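Guanidinopropionase (Pseudomonas aeruginosa, PDB 3NIQ) hydrolyses 3-guanidinopropanoate to beta-alanine and urea, using two manganese ions per subunit, as a homohexameric member of the arginase family. Local coordinates at residues A[29-43]-A[82-94]. Sequence-based numbering, arbitrary orientation.
Sequences FTDPAALQVGLIGVP and LVRVGDLGDAPVN
Val37 pairs with Val85 and Leu39 with Asp87 where strands 37-42 and 85-90 run parallel, their axes 29° apart. The ladder includes Leu39 N to Gly86 O (2.9 Å) and Ala91 N to Gly41 O. A beta bulge at Leu88 and Gly89, opposite Ile40, shifts the register by one. Phe29 N donates to Asp87 O (2.7 Å) from the loop before the first strand.

Arg84 bends at chi3 (52°) and reaches Ala34 O side-on, through NE (2.7 Å) and NH2. This oxygen lies near the guanidinium plane. Gln36 OE1 accepts from Arg84 N (2.9 Å), while Gln36 N and Val37 N share Arg84 O. Within 29-43, Leu35 CD2 sits over one face of the Phe29 ring, and together the two side chains cover Gly86. Leu88 packs against Leu35, Pro32 and Ile40; its CG lies 3.8 Å from Leu35 CD1. On the other face of the sheet, Leu39 meets Val85. Asp87 OD2 and Asp90 OD1 form salt bridges with Arg62; Asp90 OD2 accepts from Gly19 N of a second subunit. Asp87 OD1 accepts from Gly89 N, an Asx turn.

Strand 85-90 is outermost in the chain's parallel arginase-fold sheet, and 37-42 joins it to strand 118-123, away from the manganese site. Two bonds to each of Ala34 O and Arg84 O tie the 3-10 turn 32-34 and the start of strand 37-42 to Arg84.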
ATOM      1  N   PHE A  29      30.958  12.996  -5.599  1.00 25.63           N
ATOM      2  CA  PHE A  29      32.239  13.100  -6.303  1.00 26.35           C
ATOM      3  C   PHE A  29      32.063  12.696  -7.752  1.00 26.93           C
ATOM      4  O   PHE A  29      31.205  11.862  -8.089  1.00 27.18           O
ATOM      5  CB  PHE A  29      33.334  12.227  -5.652  1.00 25.33           C
ATOM      6  CG  PHE A  29      33.763  12.701  -4.293  1.00 26.16           C
ATOM      7  CD1 PHE A  29      34.884  13.521  -4.149  1.00 27.08           C
ATOM      8  CD2 PHE A  29      33.044  12.322  -3.151  1.00 24.05           C
ATOM      9  CE1 PHE A  29      35.288  13.971  -2.907  1.00 29.45           C
ATOM     10  CE2 PHE A  29      33.437  12.758  -1.885  1.00 26.83           C
ATOM     11  CZ  PHE A  29      34.561  13.589  -1.754  1.00 27.46           C
ATOM     12  N   THR A  30      32.896  13.274  -8.605  1.00 27.29           N
ATOM     13  CA  THR A  30      32.879  12.962 -10.029  1.00 28.29           C
ATOM     14  C   THR A  30      34.207  12.322 -10.468  1.00 28.22           C
ATOM     15  O   THR A  30      34.302  11.707 -11.517  1.00 29.42           O
ATOM     16  CB  THR A  30      32.604  14.243 -10.855  1.00 28.86           C
ATOM     17  OG1 THR A  30      32.460  13.888 -12.228  1.00 32.94           O
ATOM     18  CG2 THR A  30      33.752  15.259 -10.730  1.00 26.35           C
ATOM     19  N   ASP A  31      35.234  12.488  -9.649  1.00 28.33           N
ATOM     20  CA  ASP A  31      36.541  11.964  -9.964  1.00 28.28           C
ATOM     21  C   ASP A  31      36.857  10.786  -9.064  1.00 27.47           C
ATOM     22  O   ASP A  31      37.046  10.970  -7.857  1.00 28.36           O
ATOM     23  CB  ASP A  31      37.605  13.061  -9.780  1.00 29.51           C
ATOM     24  CG  ASP A  31      39.012  12.562 -10.072  1.00 31.38           C
ATOM     25  OD1 ASP A  31      39.149  11.392 -10.498  1.00 31.32           O
ATOM     26  OD2 ASP A  31      39.968  13.338  -9.873  1.00 35.45           O
ATOM     27  N   PRO A  32      36.953   9.575  -9.647  1.00 27.05           N
ATOM     28  CA  PRO A  32      37.250   8.368  -8.878  1.00 26.92           C
ATOM     29  C   PRO A  32      38.535   8.491  -8.068  1.00 27.24           C
ATOM     30  O   PRO A  32      38.613   7.947  -6.953  1.00 27.72           O
ATOM     31  CB  PRO A  32      37.418   7.272  -9.953  1.00 27.37           C
ATOM     32  CG  PRO A  32      36.941   7.845 -11.227  1.00 28.28           C
ATOM     33  CD  PRO A  32      36.968   9.332 -11.107  1.00 28.24           C
ATOM     34  N   ALA A  33      39.527   9.194  -8.620  1.00 26.34           N
ATOM     35  CA  ALA A  33      40.844   9.360  -7.965  1.00 26.72           C
ATOM     36  C   ALA A  33      40.762  10.089  -6.621  1.00 26.35           C
ATOM     37  O   ALA A  33      41.668   9.974  -5.782  1.00 26.77           O
ATOM     38  CB  ALA A  33      41.838  10.091  -8.909  1.00 27.04           C
ATOM     39  N   ALA A  34      39.677  10.833  -6.410  1.00 25.48           N
ATOM     40  CA  ALA A  34      39.469  11.520  -5.135  1.00 25.52           C
ATOM     41  C   ALA A  34      39.130  10.544  -3.993  1.00 26.04           C
ATOM     42  O   ALA A  34      39.156  10.930  -2.830  1.00 27.01           O
ATOM     43  CB  ALA A  34      38.384  12.588  -5.280  1.00 25.98           C
ATOM     44  N   LEU A  35      38.842   9.276  -4.323  1.00 24.97           N
ATOM     45  CA  LEU A  35      38.315   8.305  -3.344  1.00 24.34           C
ATOM     46  C   LEU A  35      39.074   6.979  -3.298  1.00 23.89           C
ATOM     47  O   LEU A  35      39.668   6.571  -4.288  1.00 25.09           O
ATOM     48  CB  LEU A  35      36.839   7.994  -3.662  1.00 23.82           C
ATOM     49  CG  LEU A  35      35.902   9.194  -3.704  1.00 23.74           C
ATOM     50  CD1 LEU A  35      34.538   8.802  -4.267  1.00 19.69           C
ATOM     51  CD2 LEU A  35      35.798   9.787  -2.316  1.00 22.56           C
ATOM     52  N   GLN A  36      39.011   6.297  -2.154  1.00 22.43           N
ATOM     53  CA  GLN A  36      39.572   4.954  -2.020  1.00 22.49           C
ATOM     54  C   GLN A  36      38.494   3.886  -2.162  1.00 22.15           C
ATOM     55  O   GLN A  36      38.763   2.774  -2.638  1.00 22.73           O
ATOM     56  CB  GLN A  36      40.308   4.793  -0.688  1.00 21.78           C
ATOM     57  CG  GLN A  36      41.583   5.647  -0.585  1.00 23.02           C
ATOM     58  CD  GLN A  36      42.113   5.635   0.823  1.00 22.75           C
ATOM     59  OE1 GLN A  36      41.668   6.404   1.657  1.00 24.72           O
ATOM     60  NE2 GLN A  36      43.013   4.711   1.115  1.00 27.35           N
ATOM     61  N   VAL A  37      37.272   4.237  -1.752  1.00 21.28           N
ATOM     62  CA  VAL A  37      36.095   3.388  -1.976  1.00 19.71           C
ATOM     63  C   VAL A  37      35.013   4.285  -2.590  1.00 20.24           C
ATOM     64  O   VAL A  37      34.606   5.287  -1.988  1.00 19.09           O
ATOM     65  CB  VAL A  37      35.597   2.727  -0.663  1.00 19.46           C
ATOM     66  CG1 VAL A  37      34.280   1.954  -0.875  1.00 19.47           C
ATOM     67  CG2 VAL A  37      36.665   1.814  -0.067  1.00 18.10           C
ATOM     68  N   GLY A  38      34.553   3.922  -3.783  1.00 19.63           N
ATOM     69  CA  GLY A  38      33.490   4.664  -4.480  1.00 19.31           C
ATOM     70  C   GLY A  38      32.142   3.989  -4.366  1.00 19.36           C
ATOM     71  O   GLY A  38      32.025   2.795  -4.645  1.00 18.95           O
ATOM     72  N   LEU A  39      31.134   4.746  -3.943  1.00 19.65           N
ATOM     73  CA  LEU A  39      29.771   4.249  -3.827  1.00 20.24           C
ATOM     74  C   LEU A  39      29.032   4.626  -5.084  1.00 18.84           C
ATOM     75  O   LEU A  39      28.891   5.802  -5.409  1.00 18.52           O
ATOM     76  CB  LEU A  39      29.050   4.799  -2.584  1.00 20.58           C
ATOM     77  CG  LEU A  39      29.823   4.786  -1.260  1.00 23.10           C
ATOM     78  CD1 LEU A  39      28.920   5.243  -0.088  1.00 23.21           C
ATOM     79  CD2 LEU A  39      30.465   3.429  -0.953  1.00 18.45           C
ATOM     80  N   ILE A  40      28.616   3.611  -5.827  1.00 17.61           N
ATOM     81  CA  ILE A  40      28.133   3.829  -7.182  1.00 17.22           C
ATOM     82  C   ILE A  40      26.780   3.194  -7.398  1.00 17.10           C
ATOM     83  O   ILE A  40      26.552   2.038  -7.014  1.00 17.62           O
ATOM     84  CB  ILE A  40      29.123   3.228  -8.226  1.00 16.74           C
ATOM     85  CG1 ILE A  40      30.533   3.824  -8.056  1.00 17.15           C
ATOM     86  CG2 ILE A  40      28.607   3.495  -9.660  1.00 16.19           C
ATOM     87  CD1 ILE A  40      31.688   2.783  -8.413  1.00 16.21           C
ATOM     88  N   GLY A  41      25.888   3.926  -8.050  1.00 17.15           N
ATOM     89  CA  GLY A  41      24.624   3.356  -8.452  1.00 17.00           C
ATOM     90  C   GLY A  41      24.673   2.847  -9.883  1.00 17.33           C
ATOM     91  O   GLY A  41      25.286   3.472 -10.747  1.00 18.06           O
ATOM     92  N   VAL A  42      24.036   1.703 -10.150  1.00 16.30           N
ATOM     93  CA  VAL A  42      23.883   1.255 -11.532  1.00 17.28           C
ATOM     94  C   VAL A  42      22.408   1.000 -11.846  1.00 17.77           C
ATOM     95  O   VAL A  42      21.910  -0.138 -11.731  1.00 18.13           O
ATOM     96  CB  VAL A  42      24.704   0.033 -11.827  1.00 17.92           C
ATOM     97  CG1 VAL A  42      24.704  -0.196 -13.334  1.00 19.93           C
ATOM     98  CG2 VAL A  42      26.133   0.205 -11.275  1.00 19.08           C
ATOM     99  N   PRO A  43      21.706   2.064 -12.241  1.00 18.25           N
ATOM    100  CA  PRO A  43      20.251   2.035 -12.349  1.00 18.52           C
ATOM    101  C   PRO A  43      19.835   1.410 -13.669  1.00 18.73           C
ATOM    102  O   PRO A  43      19.463   2.113 -14.595  1.00 18.62           O
ATOM    103  CB  PRO A  43      19.874   3.518 -12.270  1.00 17.76           C
ATOM    104  CG  PRO A  43      21.076   4.246 -12.855  1.00 17.72           C
ATOM    105  CD  PRO A  43      22.264   3.426 -12.438  1.00 18.42           C
ATOM    106  N   LEU A  82      38.795   5.444   8.405  1.00 27.79           N
ATOM    107  CA  LEU A  82      39.788   4.546   7.821  1.00 27.94           C
ATOM    108  C   LEU A  82      40.254   4.981   6.440  1.00 27.26           C
ATOM    109  O   LEU A  82      41.451   5.012   6.180  1.00 28.09           O
ATOM    110  CB  LEU A  82      39.272   3.105   7.741  1.00 27.59           C
ATOM    111  CG  LEU A  82      39.395   2.247   8.975  1.00 30.34           C
ATOM    112  CD1 LEU A  82      39.115   0.792   8.579  1.00 30.79           C
ATOM    113  CD2 LEU A  82      40.813   2.403   9.570  1.00 33.05           C
ATOM    114  N   VAL A  83      39.315   5.308   5.555  1.00 25.61           N
ATOM    115  CA  VAL A  83      39.655   5.630   4.155  1.00 23.81           C
ATOM    116  C   VAL A  83      38.721   6.694   3.604  1.00 23.51           C
ATOM    117  O   VAL A  83      37.754   7.086   4.273  1.00 23.26           O
ATOM    118  CB  VAL A  83      39.579   4.371   3.232  1.00 23.96           C
ATOM    119  CG1 VAL A  83      40.407   3.228   3.806  1.00 23.03           C
ATOM    120  CG2 VAL A  83      38.123   3.926   3.033  1.00 21.81           C
ATOM    121  N   ARG A  84      39.009   7.168   2.395  1.00 23.37           N
ATOM    122  CA  ARG A  84      38.161   8.145   1.735  1.00 24.05           C
ATOM    123  C   ARG A  84      37.018   7.471   0.969  1.00 23.97           C
ATOM    124  O   ARG A  84      37.248   6.704   0.016  1.00 23.61           O
ATOM    125  CB  ARG A  84      38.989   9.011   0.793  1.00 24.47           C
ATOM    126  CG  ARG A  84      40.136   9.771   1.495  1.00 27.69           C
ATOM    127  CD  ARG A  84      41.014  10.496   0.472  1.00 30.58           C
ATOM    128  NE  ARG A  84      40.179  11.315  -0.409  1.00 36.27           N
ATOM    129  CZ  ARG A  84      39.827  12.580  -0.172  1.00 37.58           C
ATOM    130  NH1 ARG A  84      40.260  13.204   0.924  1.00 37.26           N
ATOM    131  NH2 ARG A  84      39.059  13.227  -1.050  1.00 34.49           N
ATOM    132  N   VAL A  85      35.794   7.779   1.397  1.00 24.17           N
ATOM    133  CA  VAL A  85      34.559   7.222   0.828  1.00 23.19           C
ATOM    134  C   VAL A  85      33.707   8.355   0.273  1.00 23.17           C
ATOM    135  O   VAL A  85      33.622   9.446   0.862  1.00 22.64           O
ATOM    136  CB  VAL A  85      33.741   6.436   1.891  1.00 23.28           C
ATOM    137  CG1 VAL A  85      32.630   5.593   1.223  1.00 19.86           C
ATOM    138  CG2 VAL A  85      34.654   5.517   2.693  1.00 22.50           C
ATOM    139  N   GLY A  86      33.075   8.109  -0.868  1.00 22.43           N
ATOM    140  CA  GLY A  86      32.233   9.129  -1.477  1.00 22.28           C
ATOM    141  C   GLY A  86      31.162   8.563  -2.378  1.00 22.58           C
ATOM    142  O   GLY A  86      31.235   7.397  -2.782  1.00 23.16           O
ATOM    143  N   ASP A  87      30.160   9.386  -2.681  1.00 23.12           N
ATOM    144  CA  ASP A  87      29.103   9.017  -3.630  1.00 23.64           C
ATOM    145  C   ASP A  87      29.593   9.424  -5.006  1.00 23.78           C
ATOM    146  O   ASP A  87      29.677  10.605  -5.331  1.00 23.95           O
ATOM    147  CB  ASP A  87      27.756   9.691  -3.272  1.00 23.30           C
ATOM    148  CG  ASP A  87      26.589   9.201  -4.141  1.00 23.52           C
ATOM    149  OD1 ASP A  87      26.820   8.841  -5.306  1.00 20.09           O
ATOM    150  OD2 ASP A  87      25.431   9.186  -3.665  1.00 20.26           O
ATOM    151  N   LEU A  88      29.951   8.428  -5.801  1.00 23.83           N
ATOM    152  CA  LEU A  88      30.480   8.643  -7.124  1.00 23.94           C
ATOM    153  C   LEU A  88      29.383   8.802  -8.174  1.00 23.55           C
ATOM    154  O   LEU A  88      29.655   8.794  -9.360  1.00 24.29           O
ATOM    155  CB  LEU A  88      31.407   7.474  -7.502  1.00 24.73           C
ATOM    156  CG  LEU A  88      32.911   7.712  -7.513  1.00 25.72           C
ATOM    157  CD1 LEU A  88      33.599   6.467  -8.064  1.00 24.50           C
ATOM    158  CD2 LEU A  88      33.318   8.982  -8.339  1.00 24.03           C
ATOM    159  N   GLY A  89      28.136   8.954  -7.746  1.00 22.45           N
ATOM    160  CA  GLY A  89      27.054   9.146  -8.709  1.00 21.56           C
ATOM    161  C   GLY A  89      26.639   7.804  -9.306  1.00 21.17           C
ATOM    162  O   GLY A  89      26.899   6.739  -8.714  1.00 19.92           O
ATOM    163  N   ASP A  90      25.974   7.858 -10.459  1.00 19.50           N
ATOM    164  CA  ASP A  90      25.511   6.661 -11.155  1.00 19.96           C
ATOM    165  C   ASP A  90      26.323   6.379 -12.407  1.00 20.53           C
ATOM    166  O   ASP A  90      26.662   7.298 -13.136  1.00 19.94           O
ATOM    167  CB  ASP A  90      24.048   6.825 -11.588  1.00 20.56           C
ATOM    168  CG  ASP A  90      23.068   6.765 -10.429  1.00 20.32           C
ATOM    169  OD1 ASP A  90      23.427   6.320  -9.309  1.00 20.68           O
ATOM    170  OD2 ASP A  90      21.920   7.169 -10.666  1.00 21.56           O
ATOM    171  N   ALA A  91      26.591   5.102 -12.674  1.00 19.24           N
ATOM    172  CA  ALA A  91      27.153   4.706 -13.952  1.00 20.80           C
ATOM    173  C   ALA A  91      26.200   5.118 -15.107  1.00 21.79           C
ATOM    174  O   ALA A  91      24.987   5.183 -14.916  1.00 21.16           O
ATOM    175  CB  ALA A  91      27.401   3.221 -13.976  1.00 19.62           C
ATOM    176  N   PRO A  92      26.762   5.437 -16.288  1.00 22.09           N
ATOM    177  CA  PRO A  92      25.935   5.760 -17.450  1.00 23.85           C
ATOM    178  C   PRO A  92      25.146   4.521 -17.893  1.00 24.32           C
ATOM    179  O   PRO A  92      25.687   3.418 -17.909  1.00 25.08           O
ATOM    180  CB  PRO A  92      26.971   6.194 -18.516  1.00 23.91           C
ATOM    181  CG  PRO A  92      28.275   5.593 -18.056  1.00 25.36           C
ATOM    182  CD  PRO A  92      28.201   5.593 -16.564  1.00 22.91           C
ATOM    183  N   VAL A  93      23.874   4.711 -18.219  1.00 24.44           N
ATOM    184  CA  VAL A  93      22.971   3.621 -18.536  1.00 26.26           C
ATOM    185  C   VAL A  93      22.077   4.031 -19.722  1.00 26.73           C
ATOM    186  O   VAL A  93      21.811   5.215 -19.909  1.00 28.31           O
ATOM    187  CB  VAL A  93      22.110   3.277 -17.279  1.00 25.94           C
ATOM    188  CG1 VAL A  93      20.904   2.461 -17.636  1.00 28.92           C
ATOM    189  CG2 VAL A  93      22.958   2.552 -16.214  1.00 25.06           C
ATOM    190  N   ASN A  94      21.627   3.050 -20.505  1.00 26.44           N
ATOM    191  CA  ASN A  94      20.685   3.252 -21.614  1.00 25.70           C
ATOM    192  C   ASN A  94      19.534   2.241 -21.477  1.00 24.59           C
ATOM    193  O   ASN A  94      19.695   1.051 -21.780  1.00 24.28           O
ATOM    194  CB  ASN A  94      21.394   3.075 -22.961  1.00 26.21           C
ATOM    195  CG  ASN A  94      20.455   3.255 -24.169  1.00 29.12           C
ATOM    196  OD1 ASN A  94      19.221   3.249 -24.060  1.00 29.08           O
ATOM    197  ND2 ASN A  94      21.055   3.392 -25.331  1.00 32.28           N
TER
HETATM  198  O   HOH W   1      43.747   4.544   4.132  1.00 33.08           O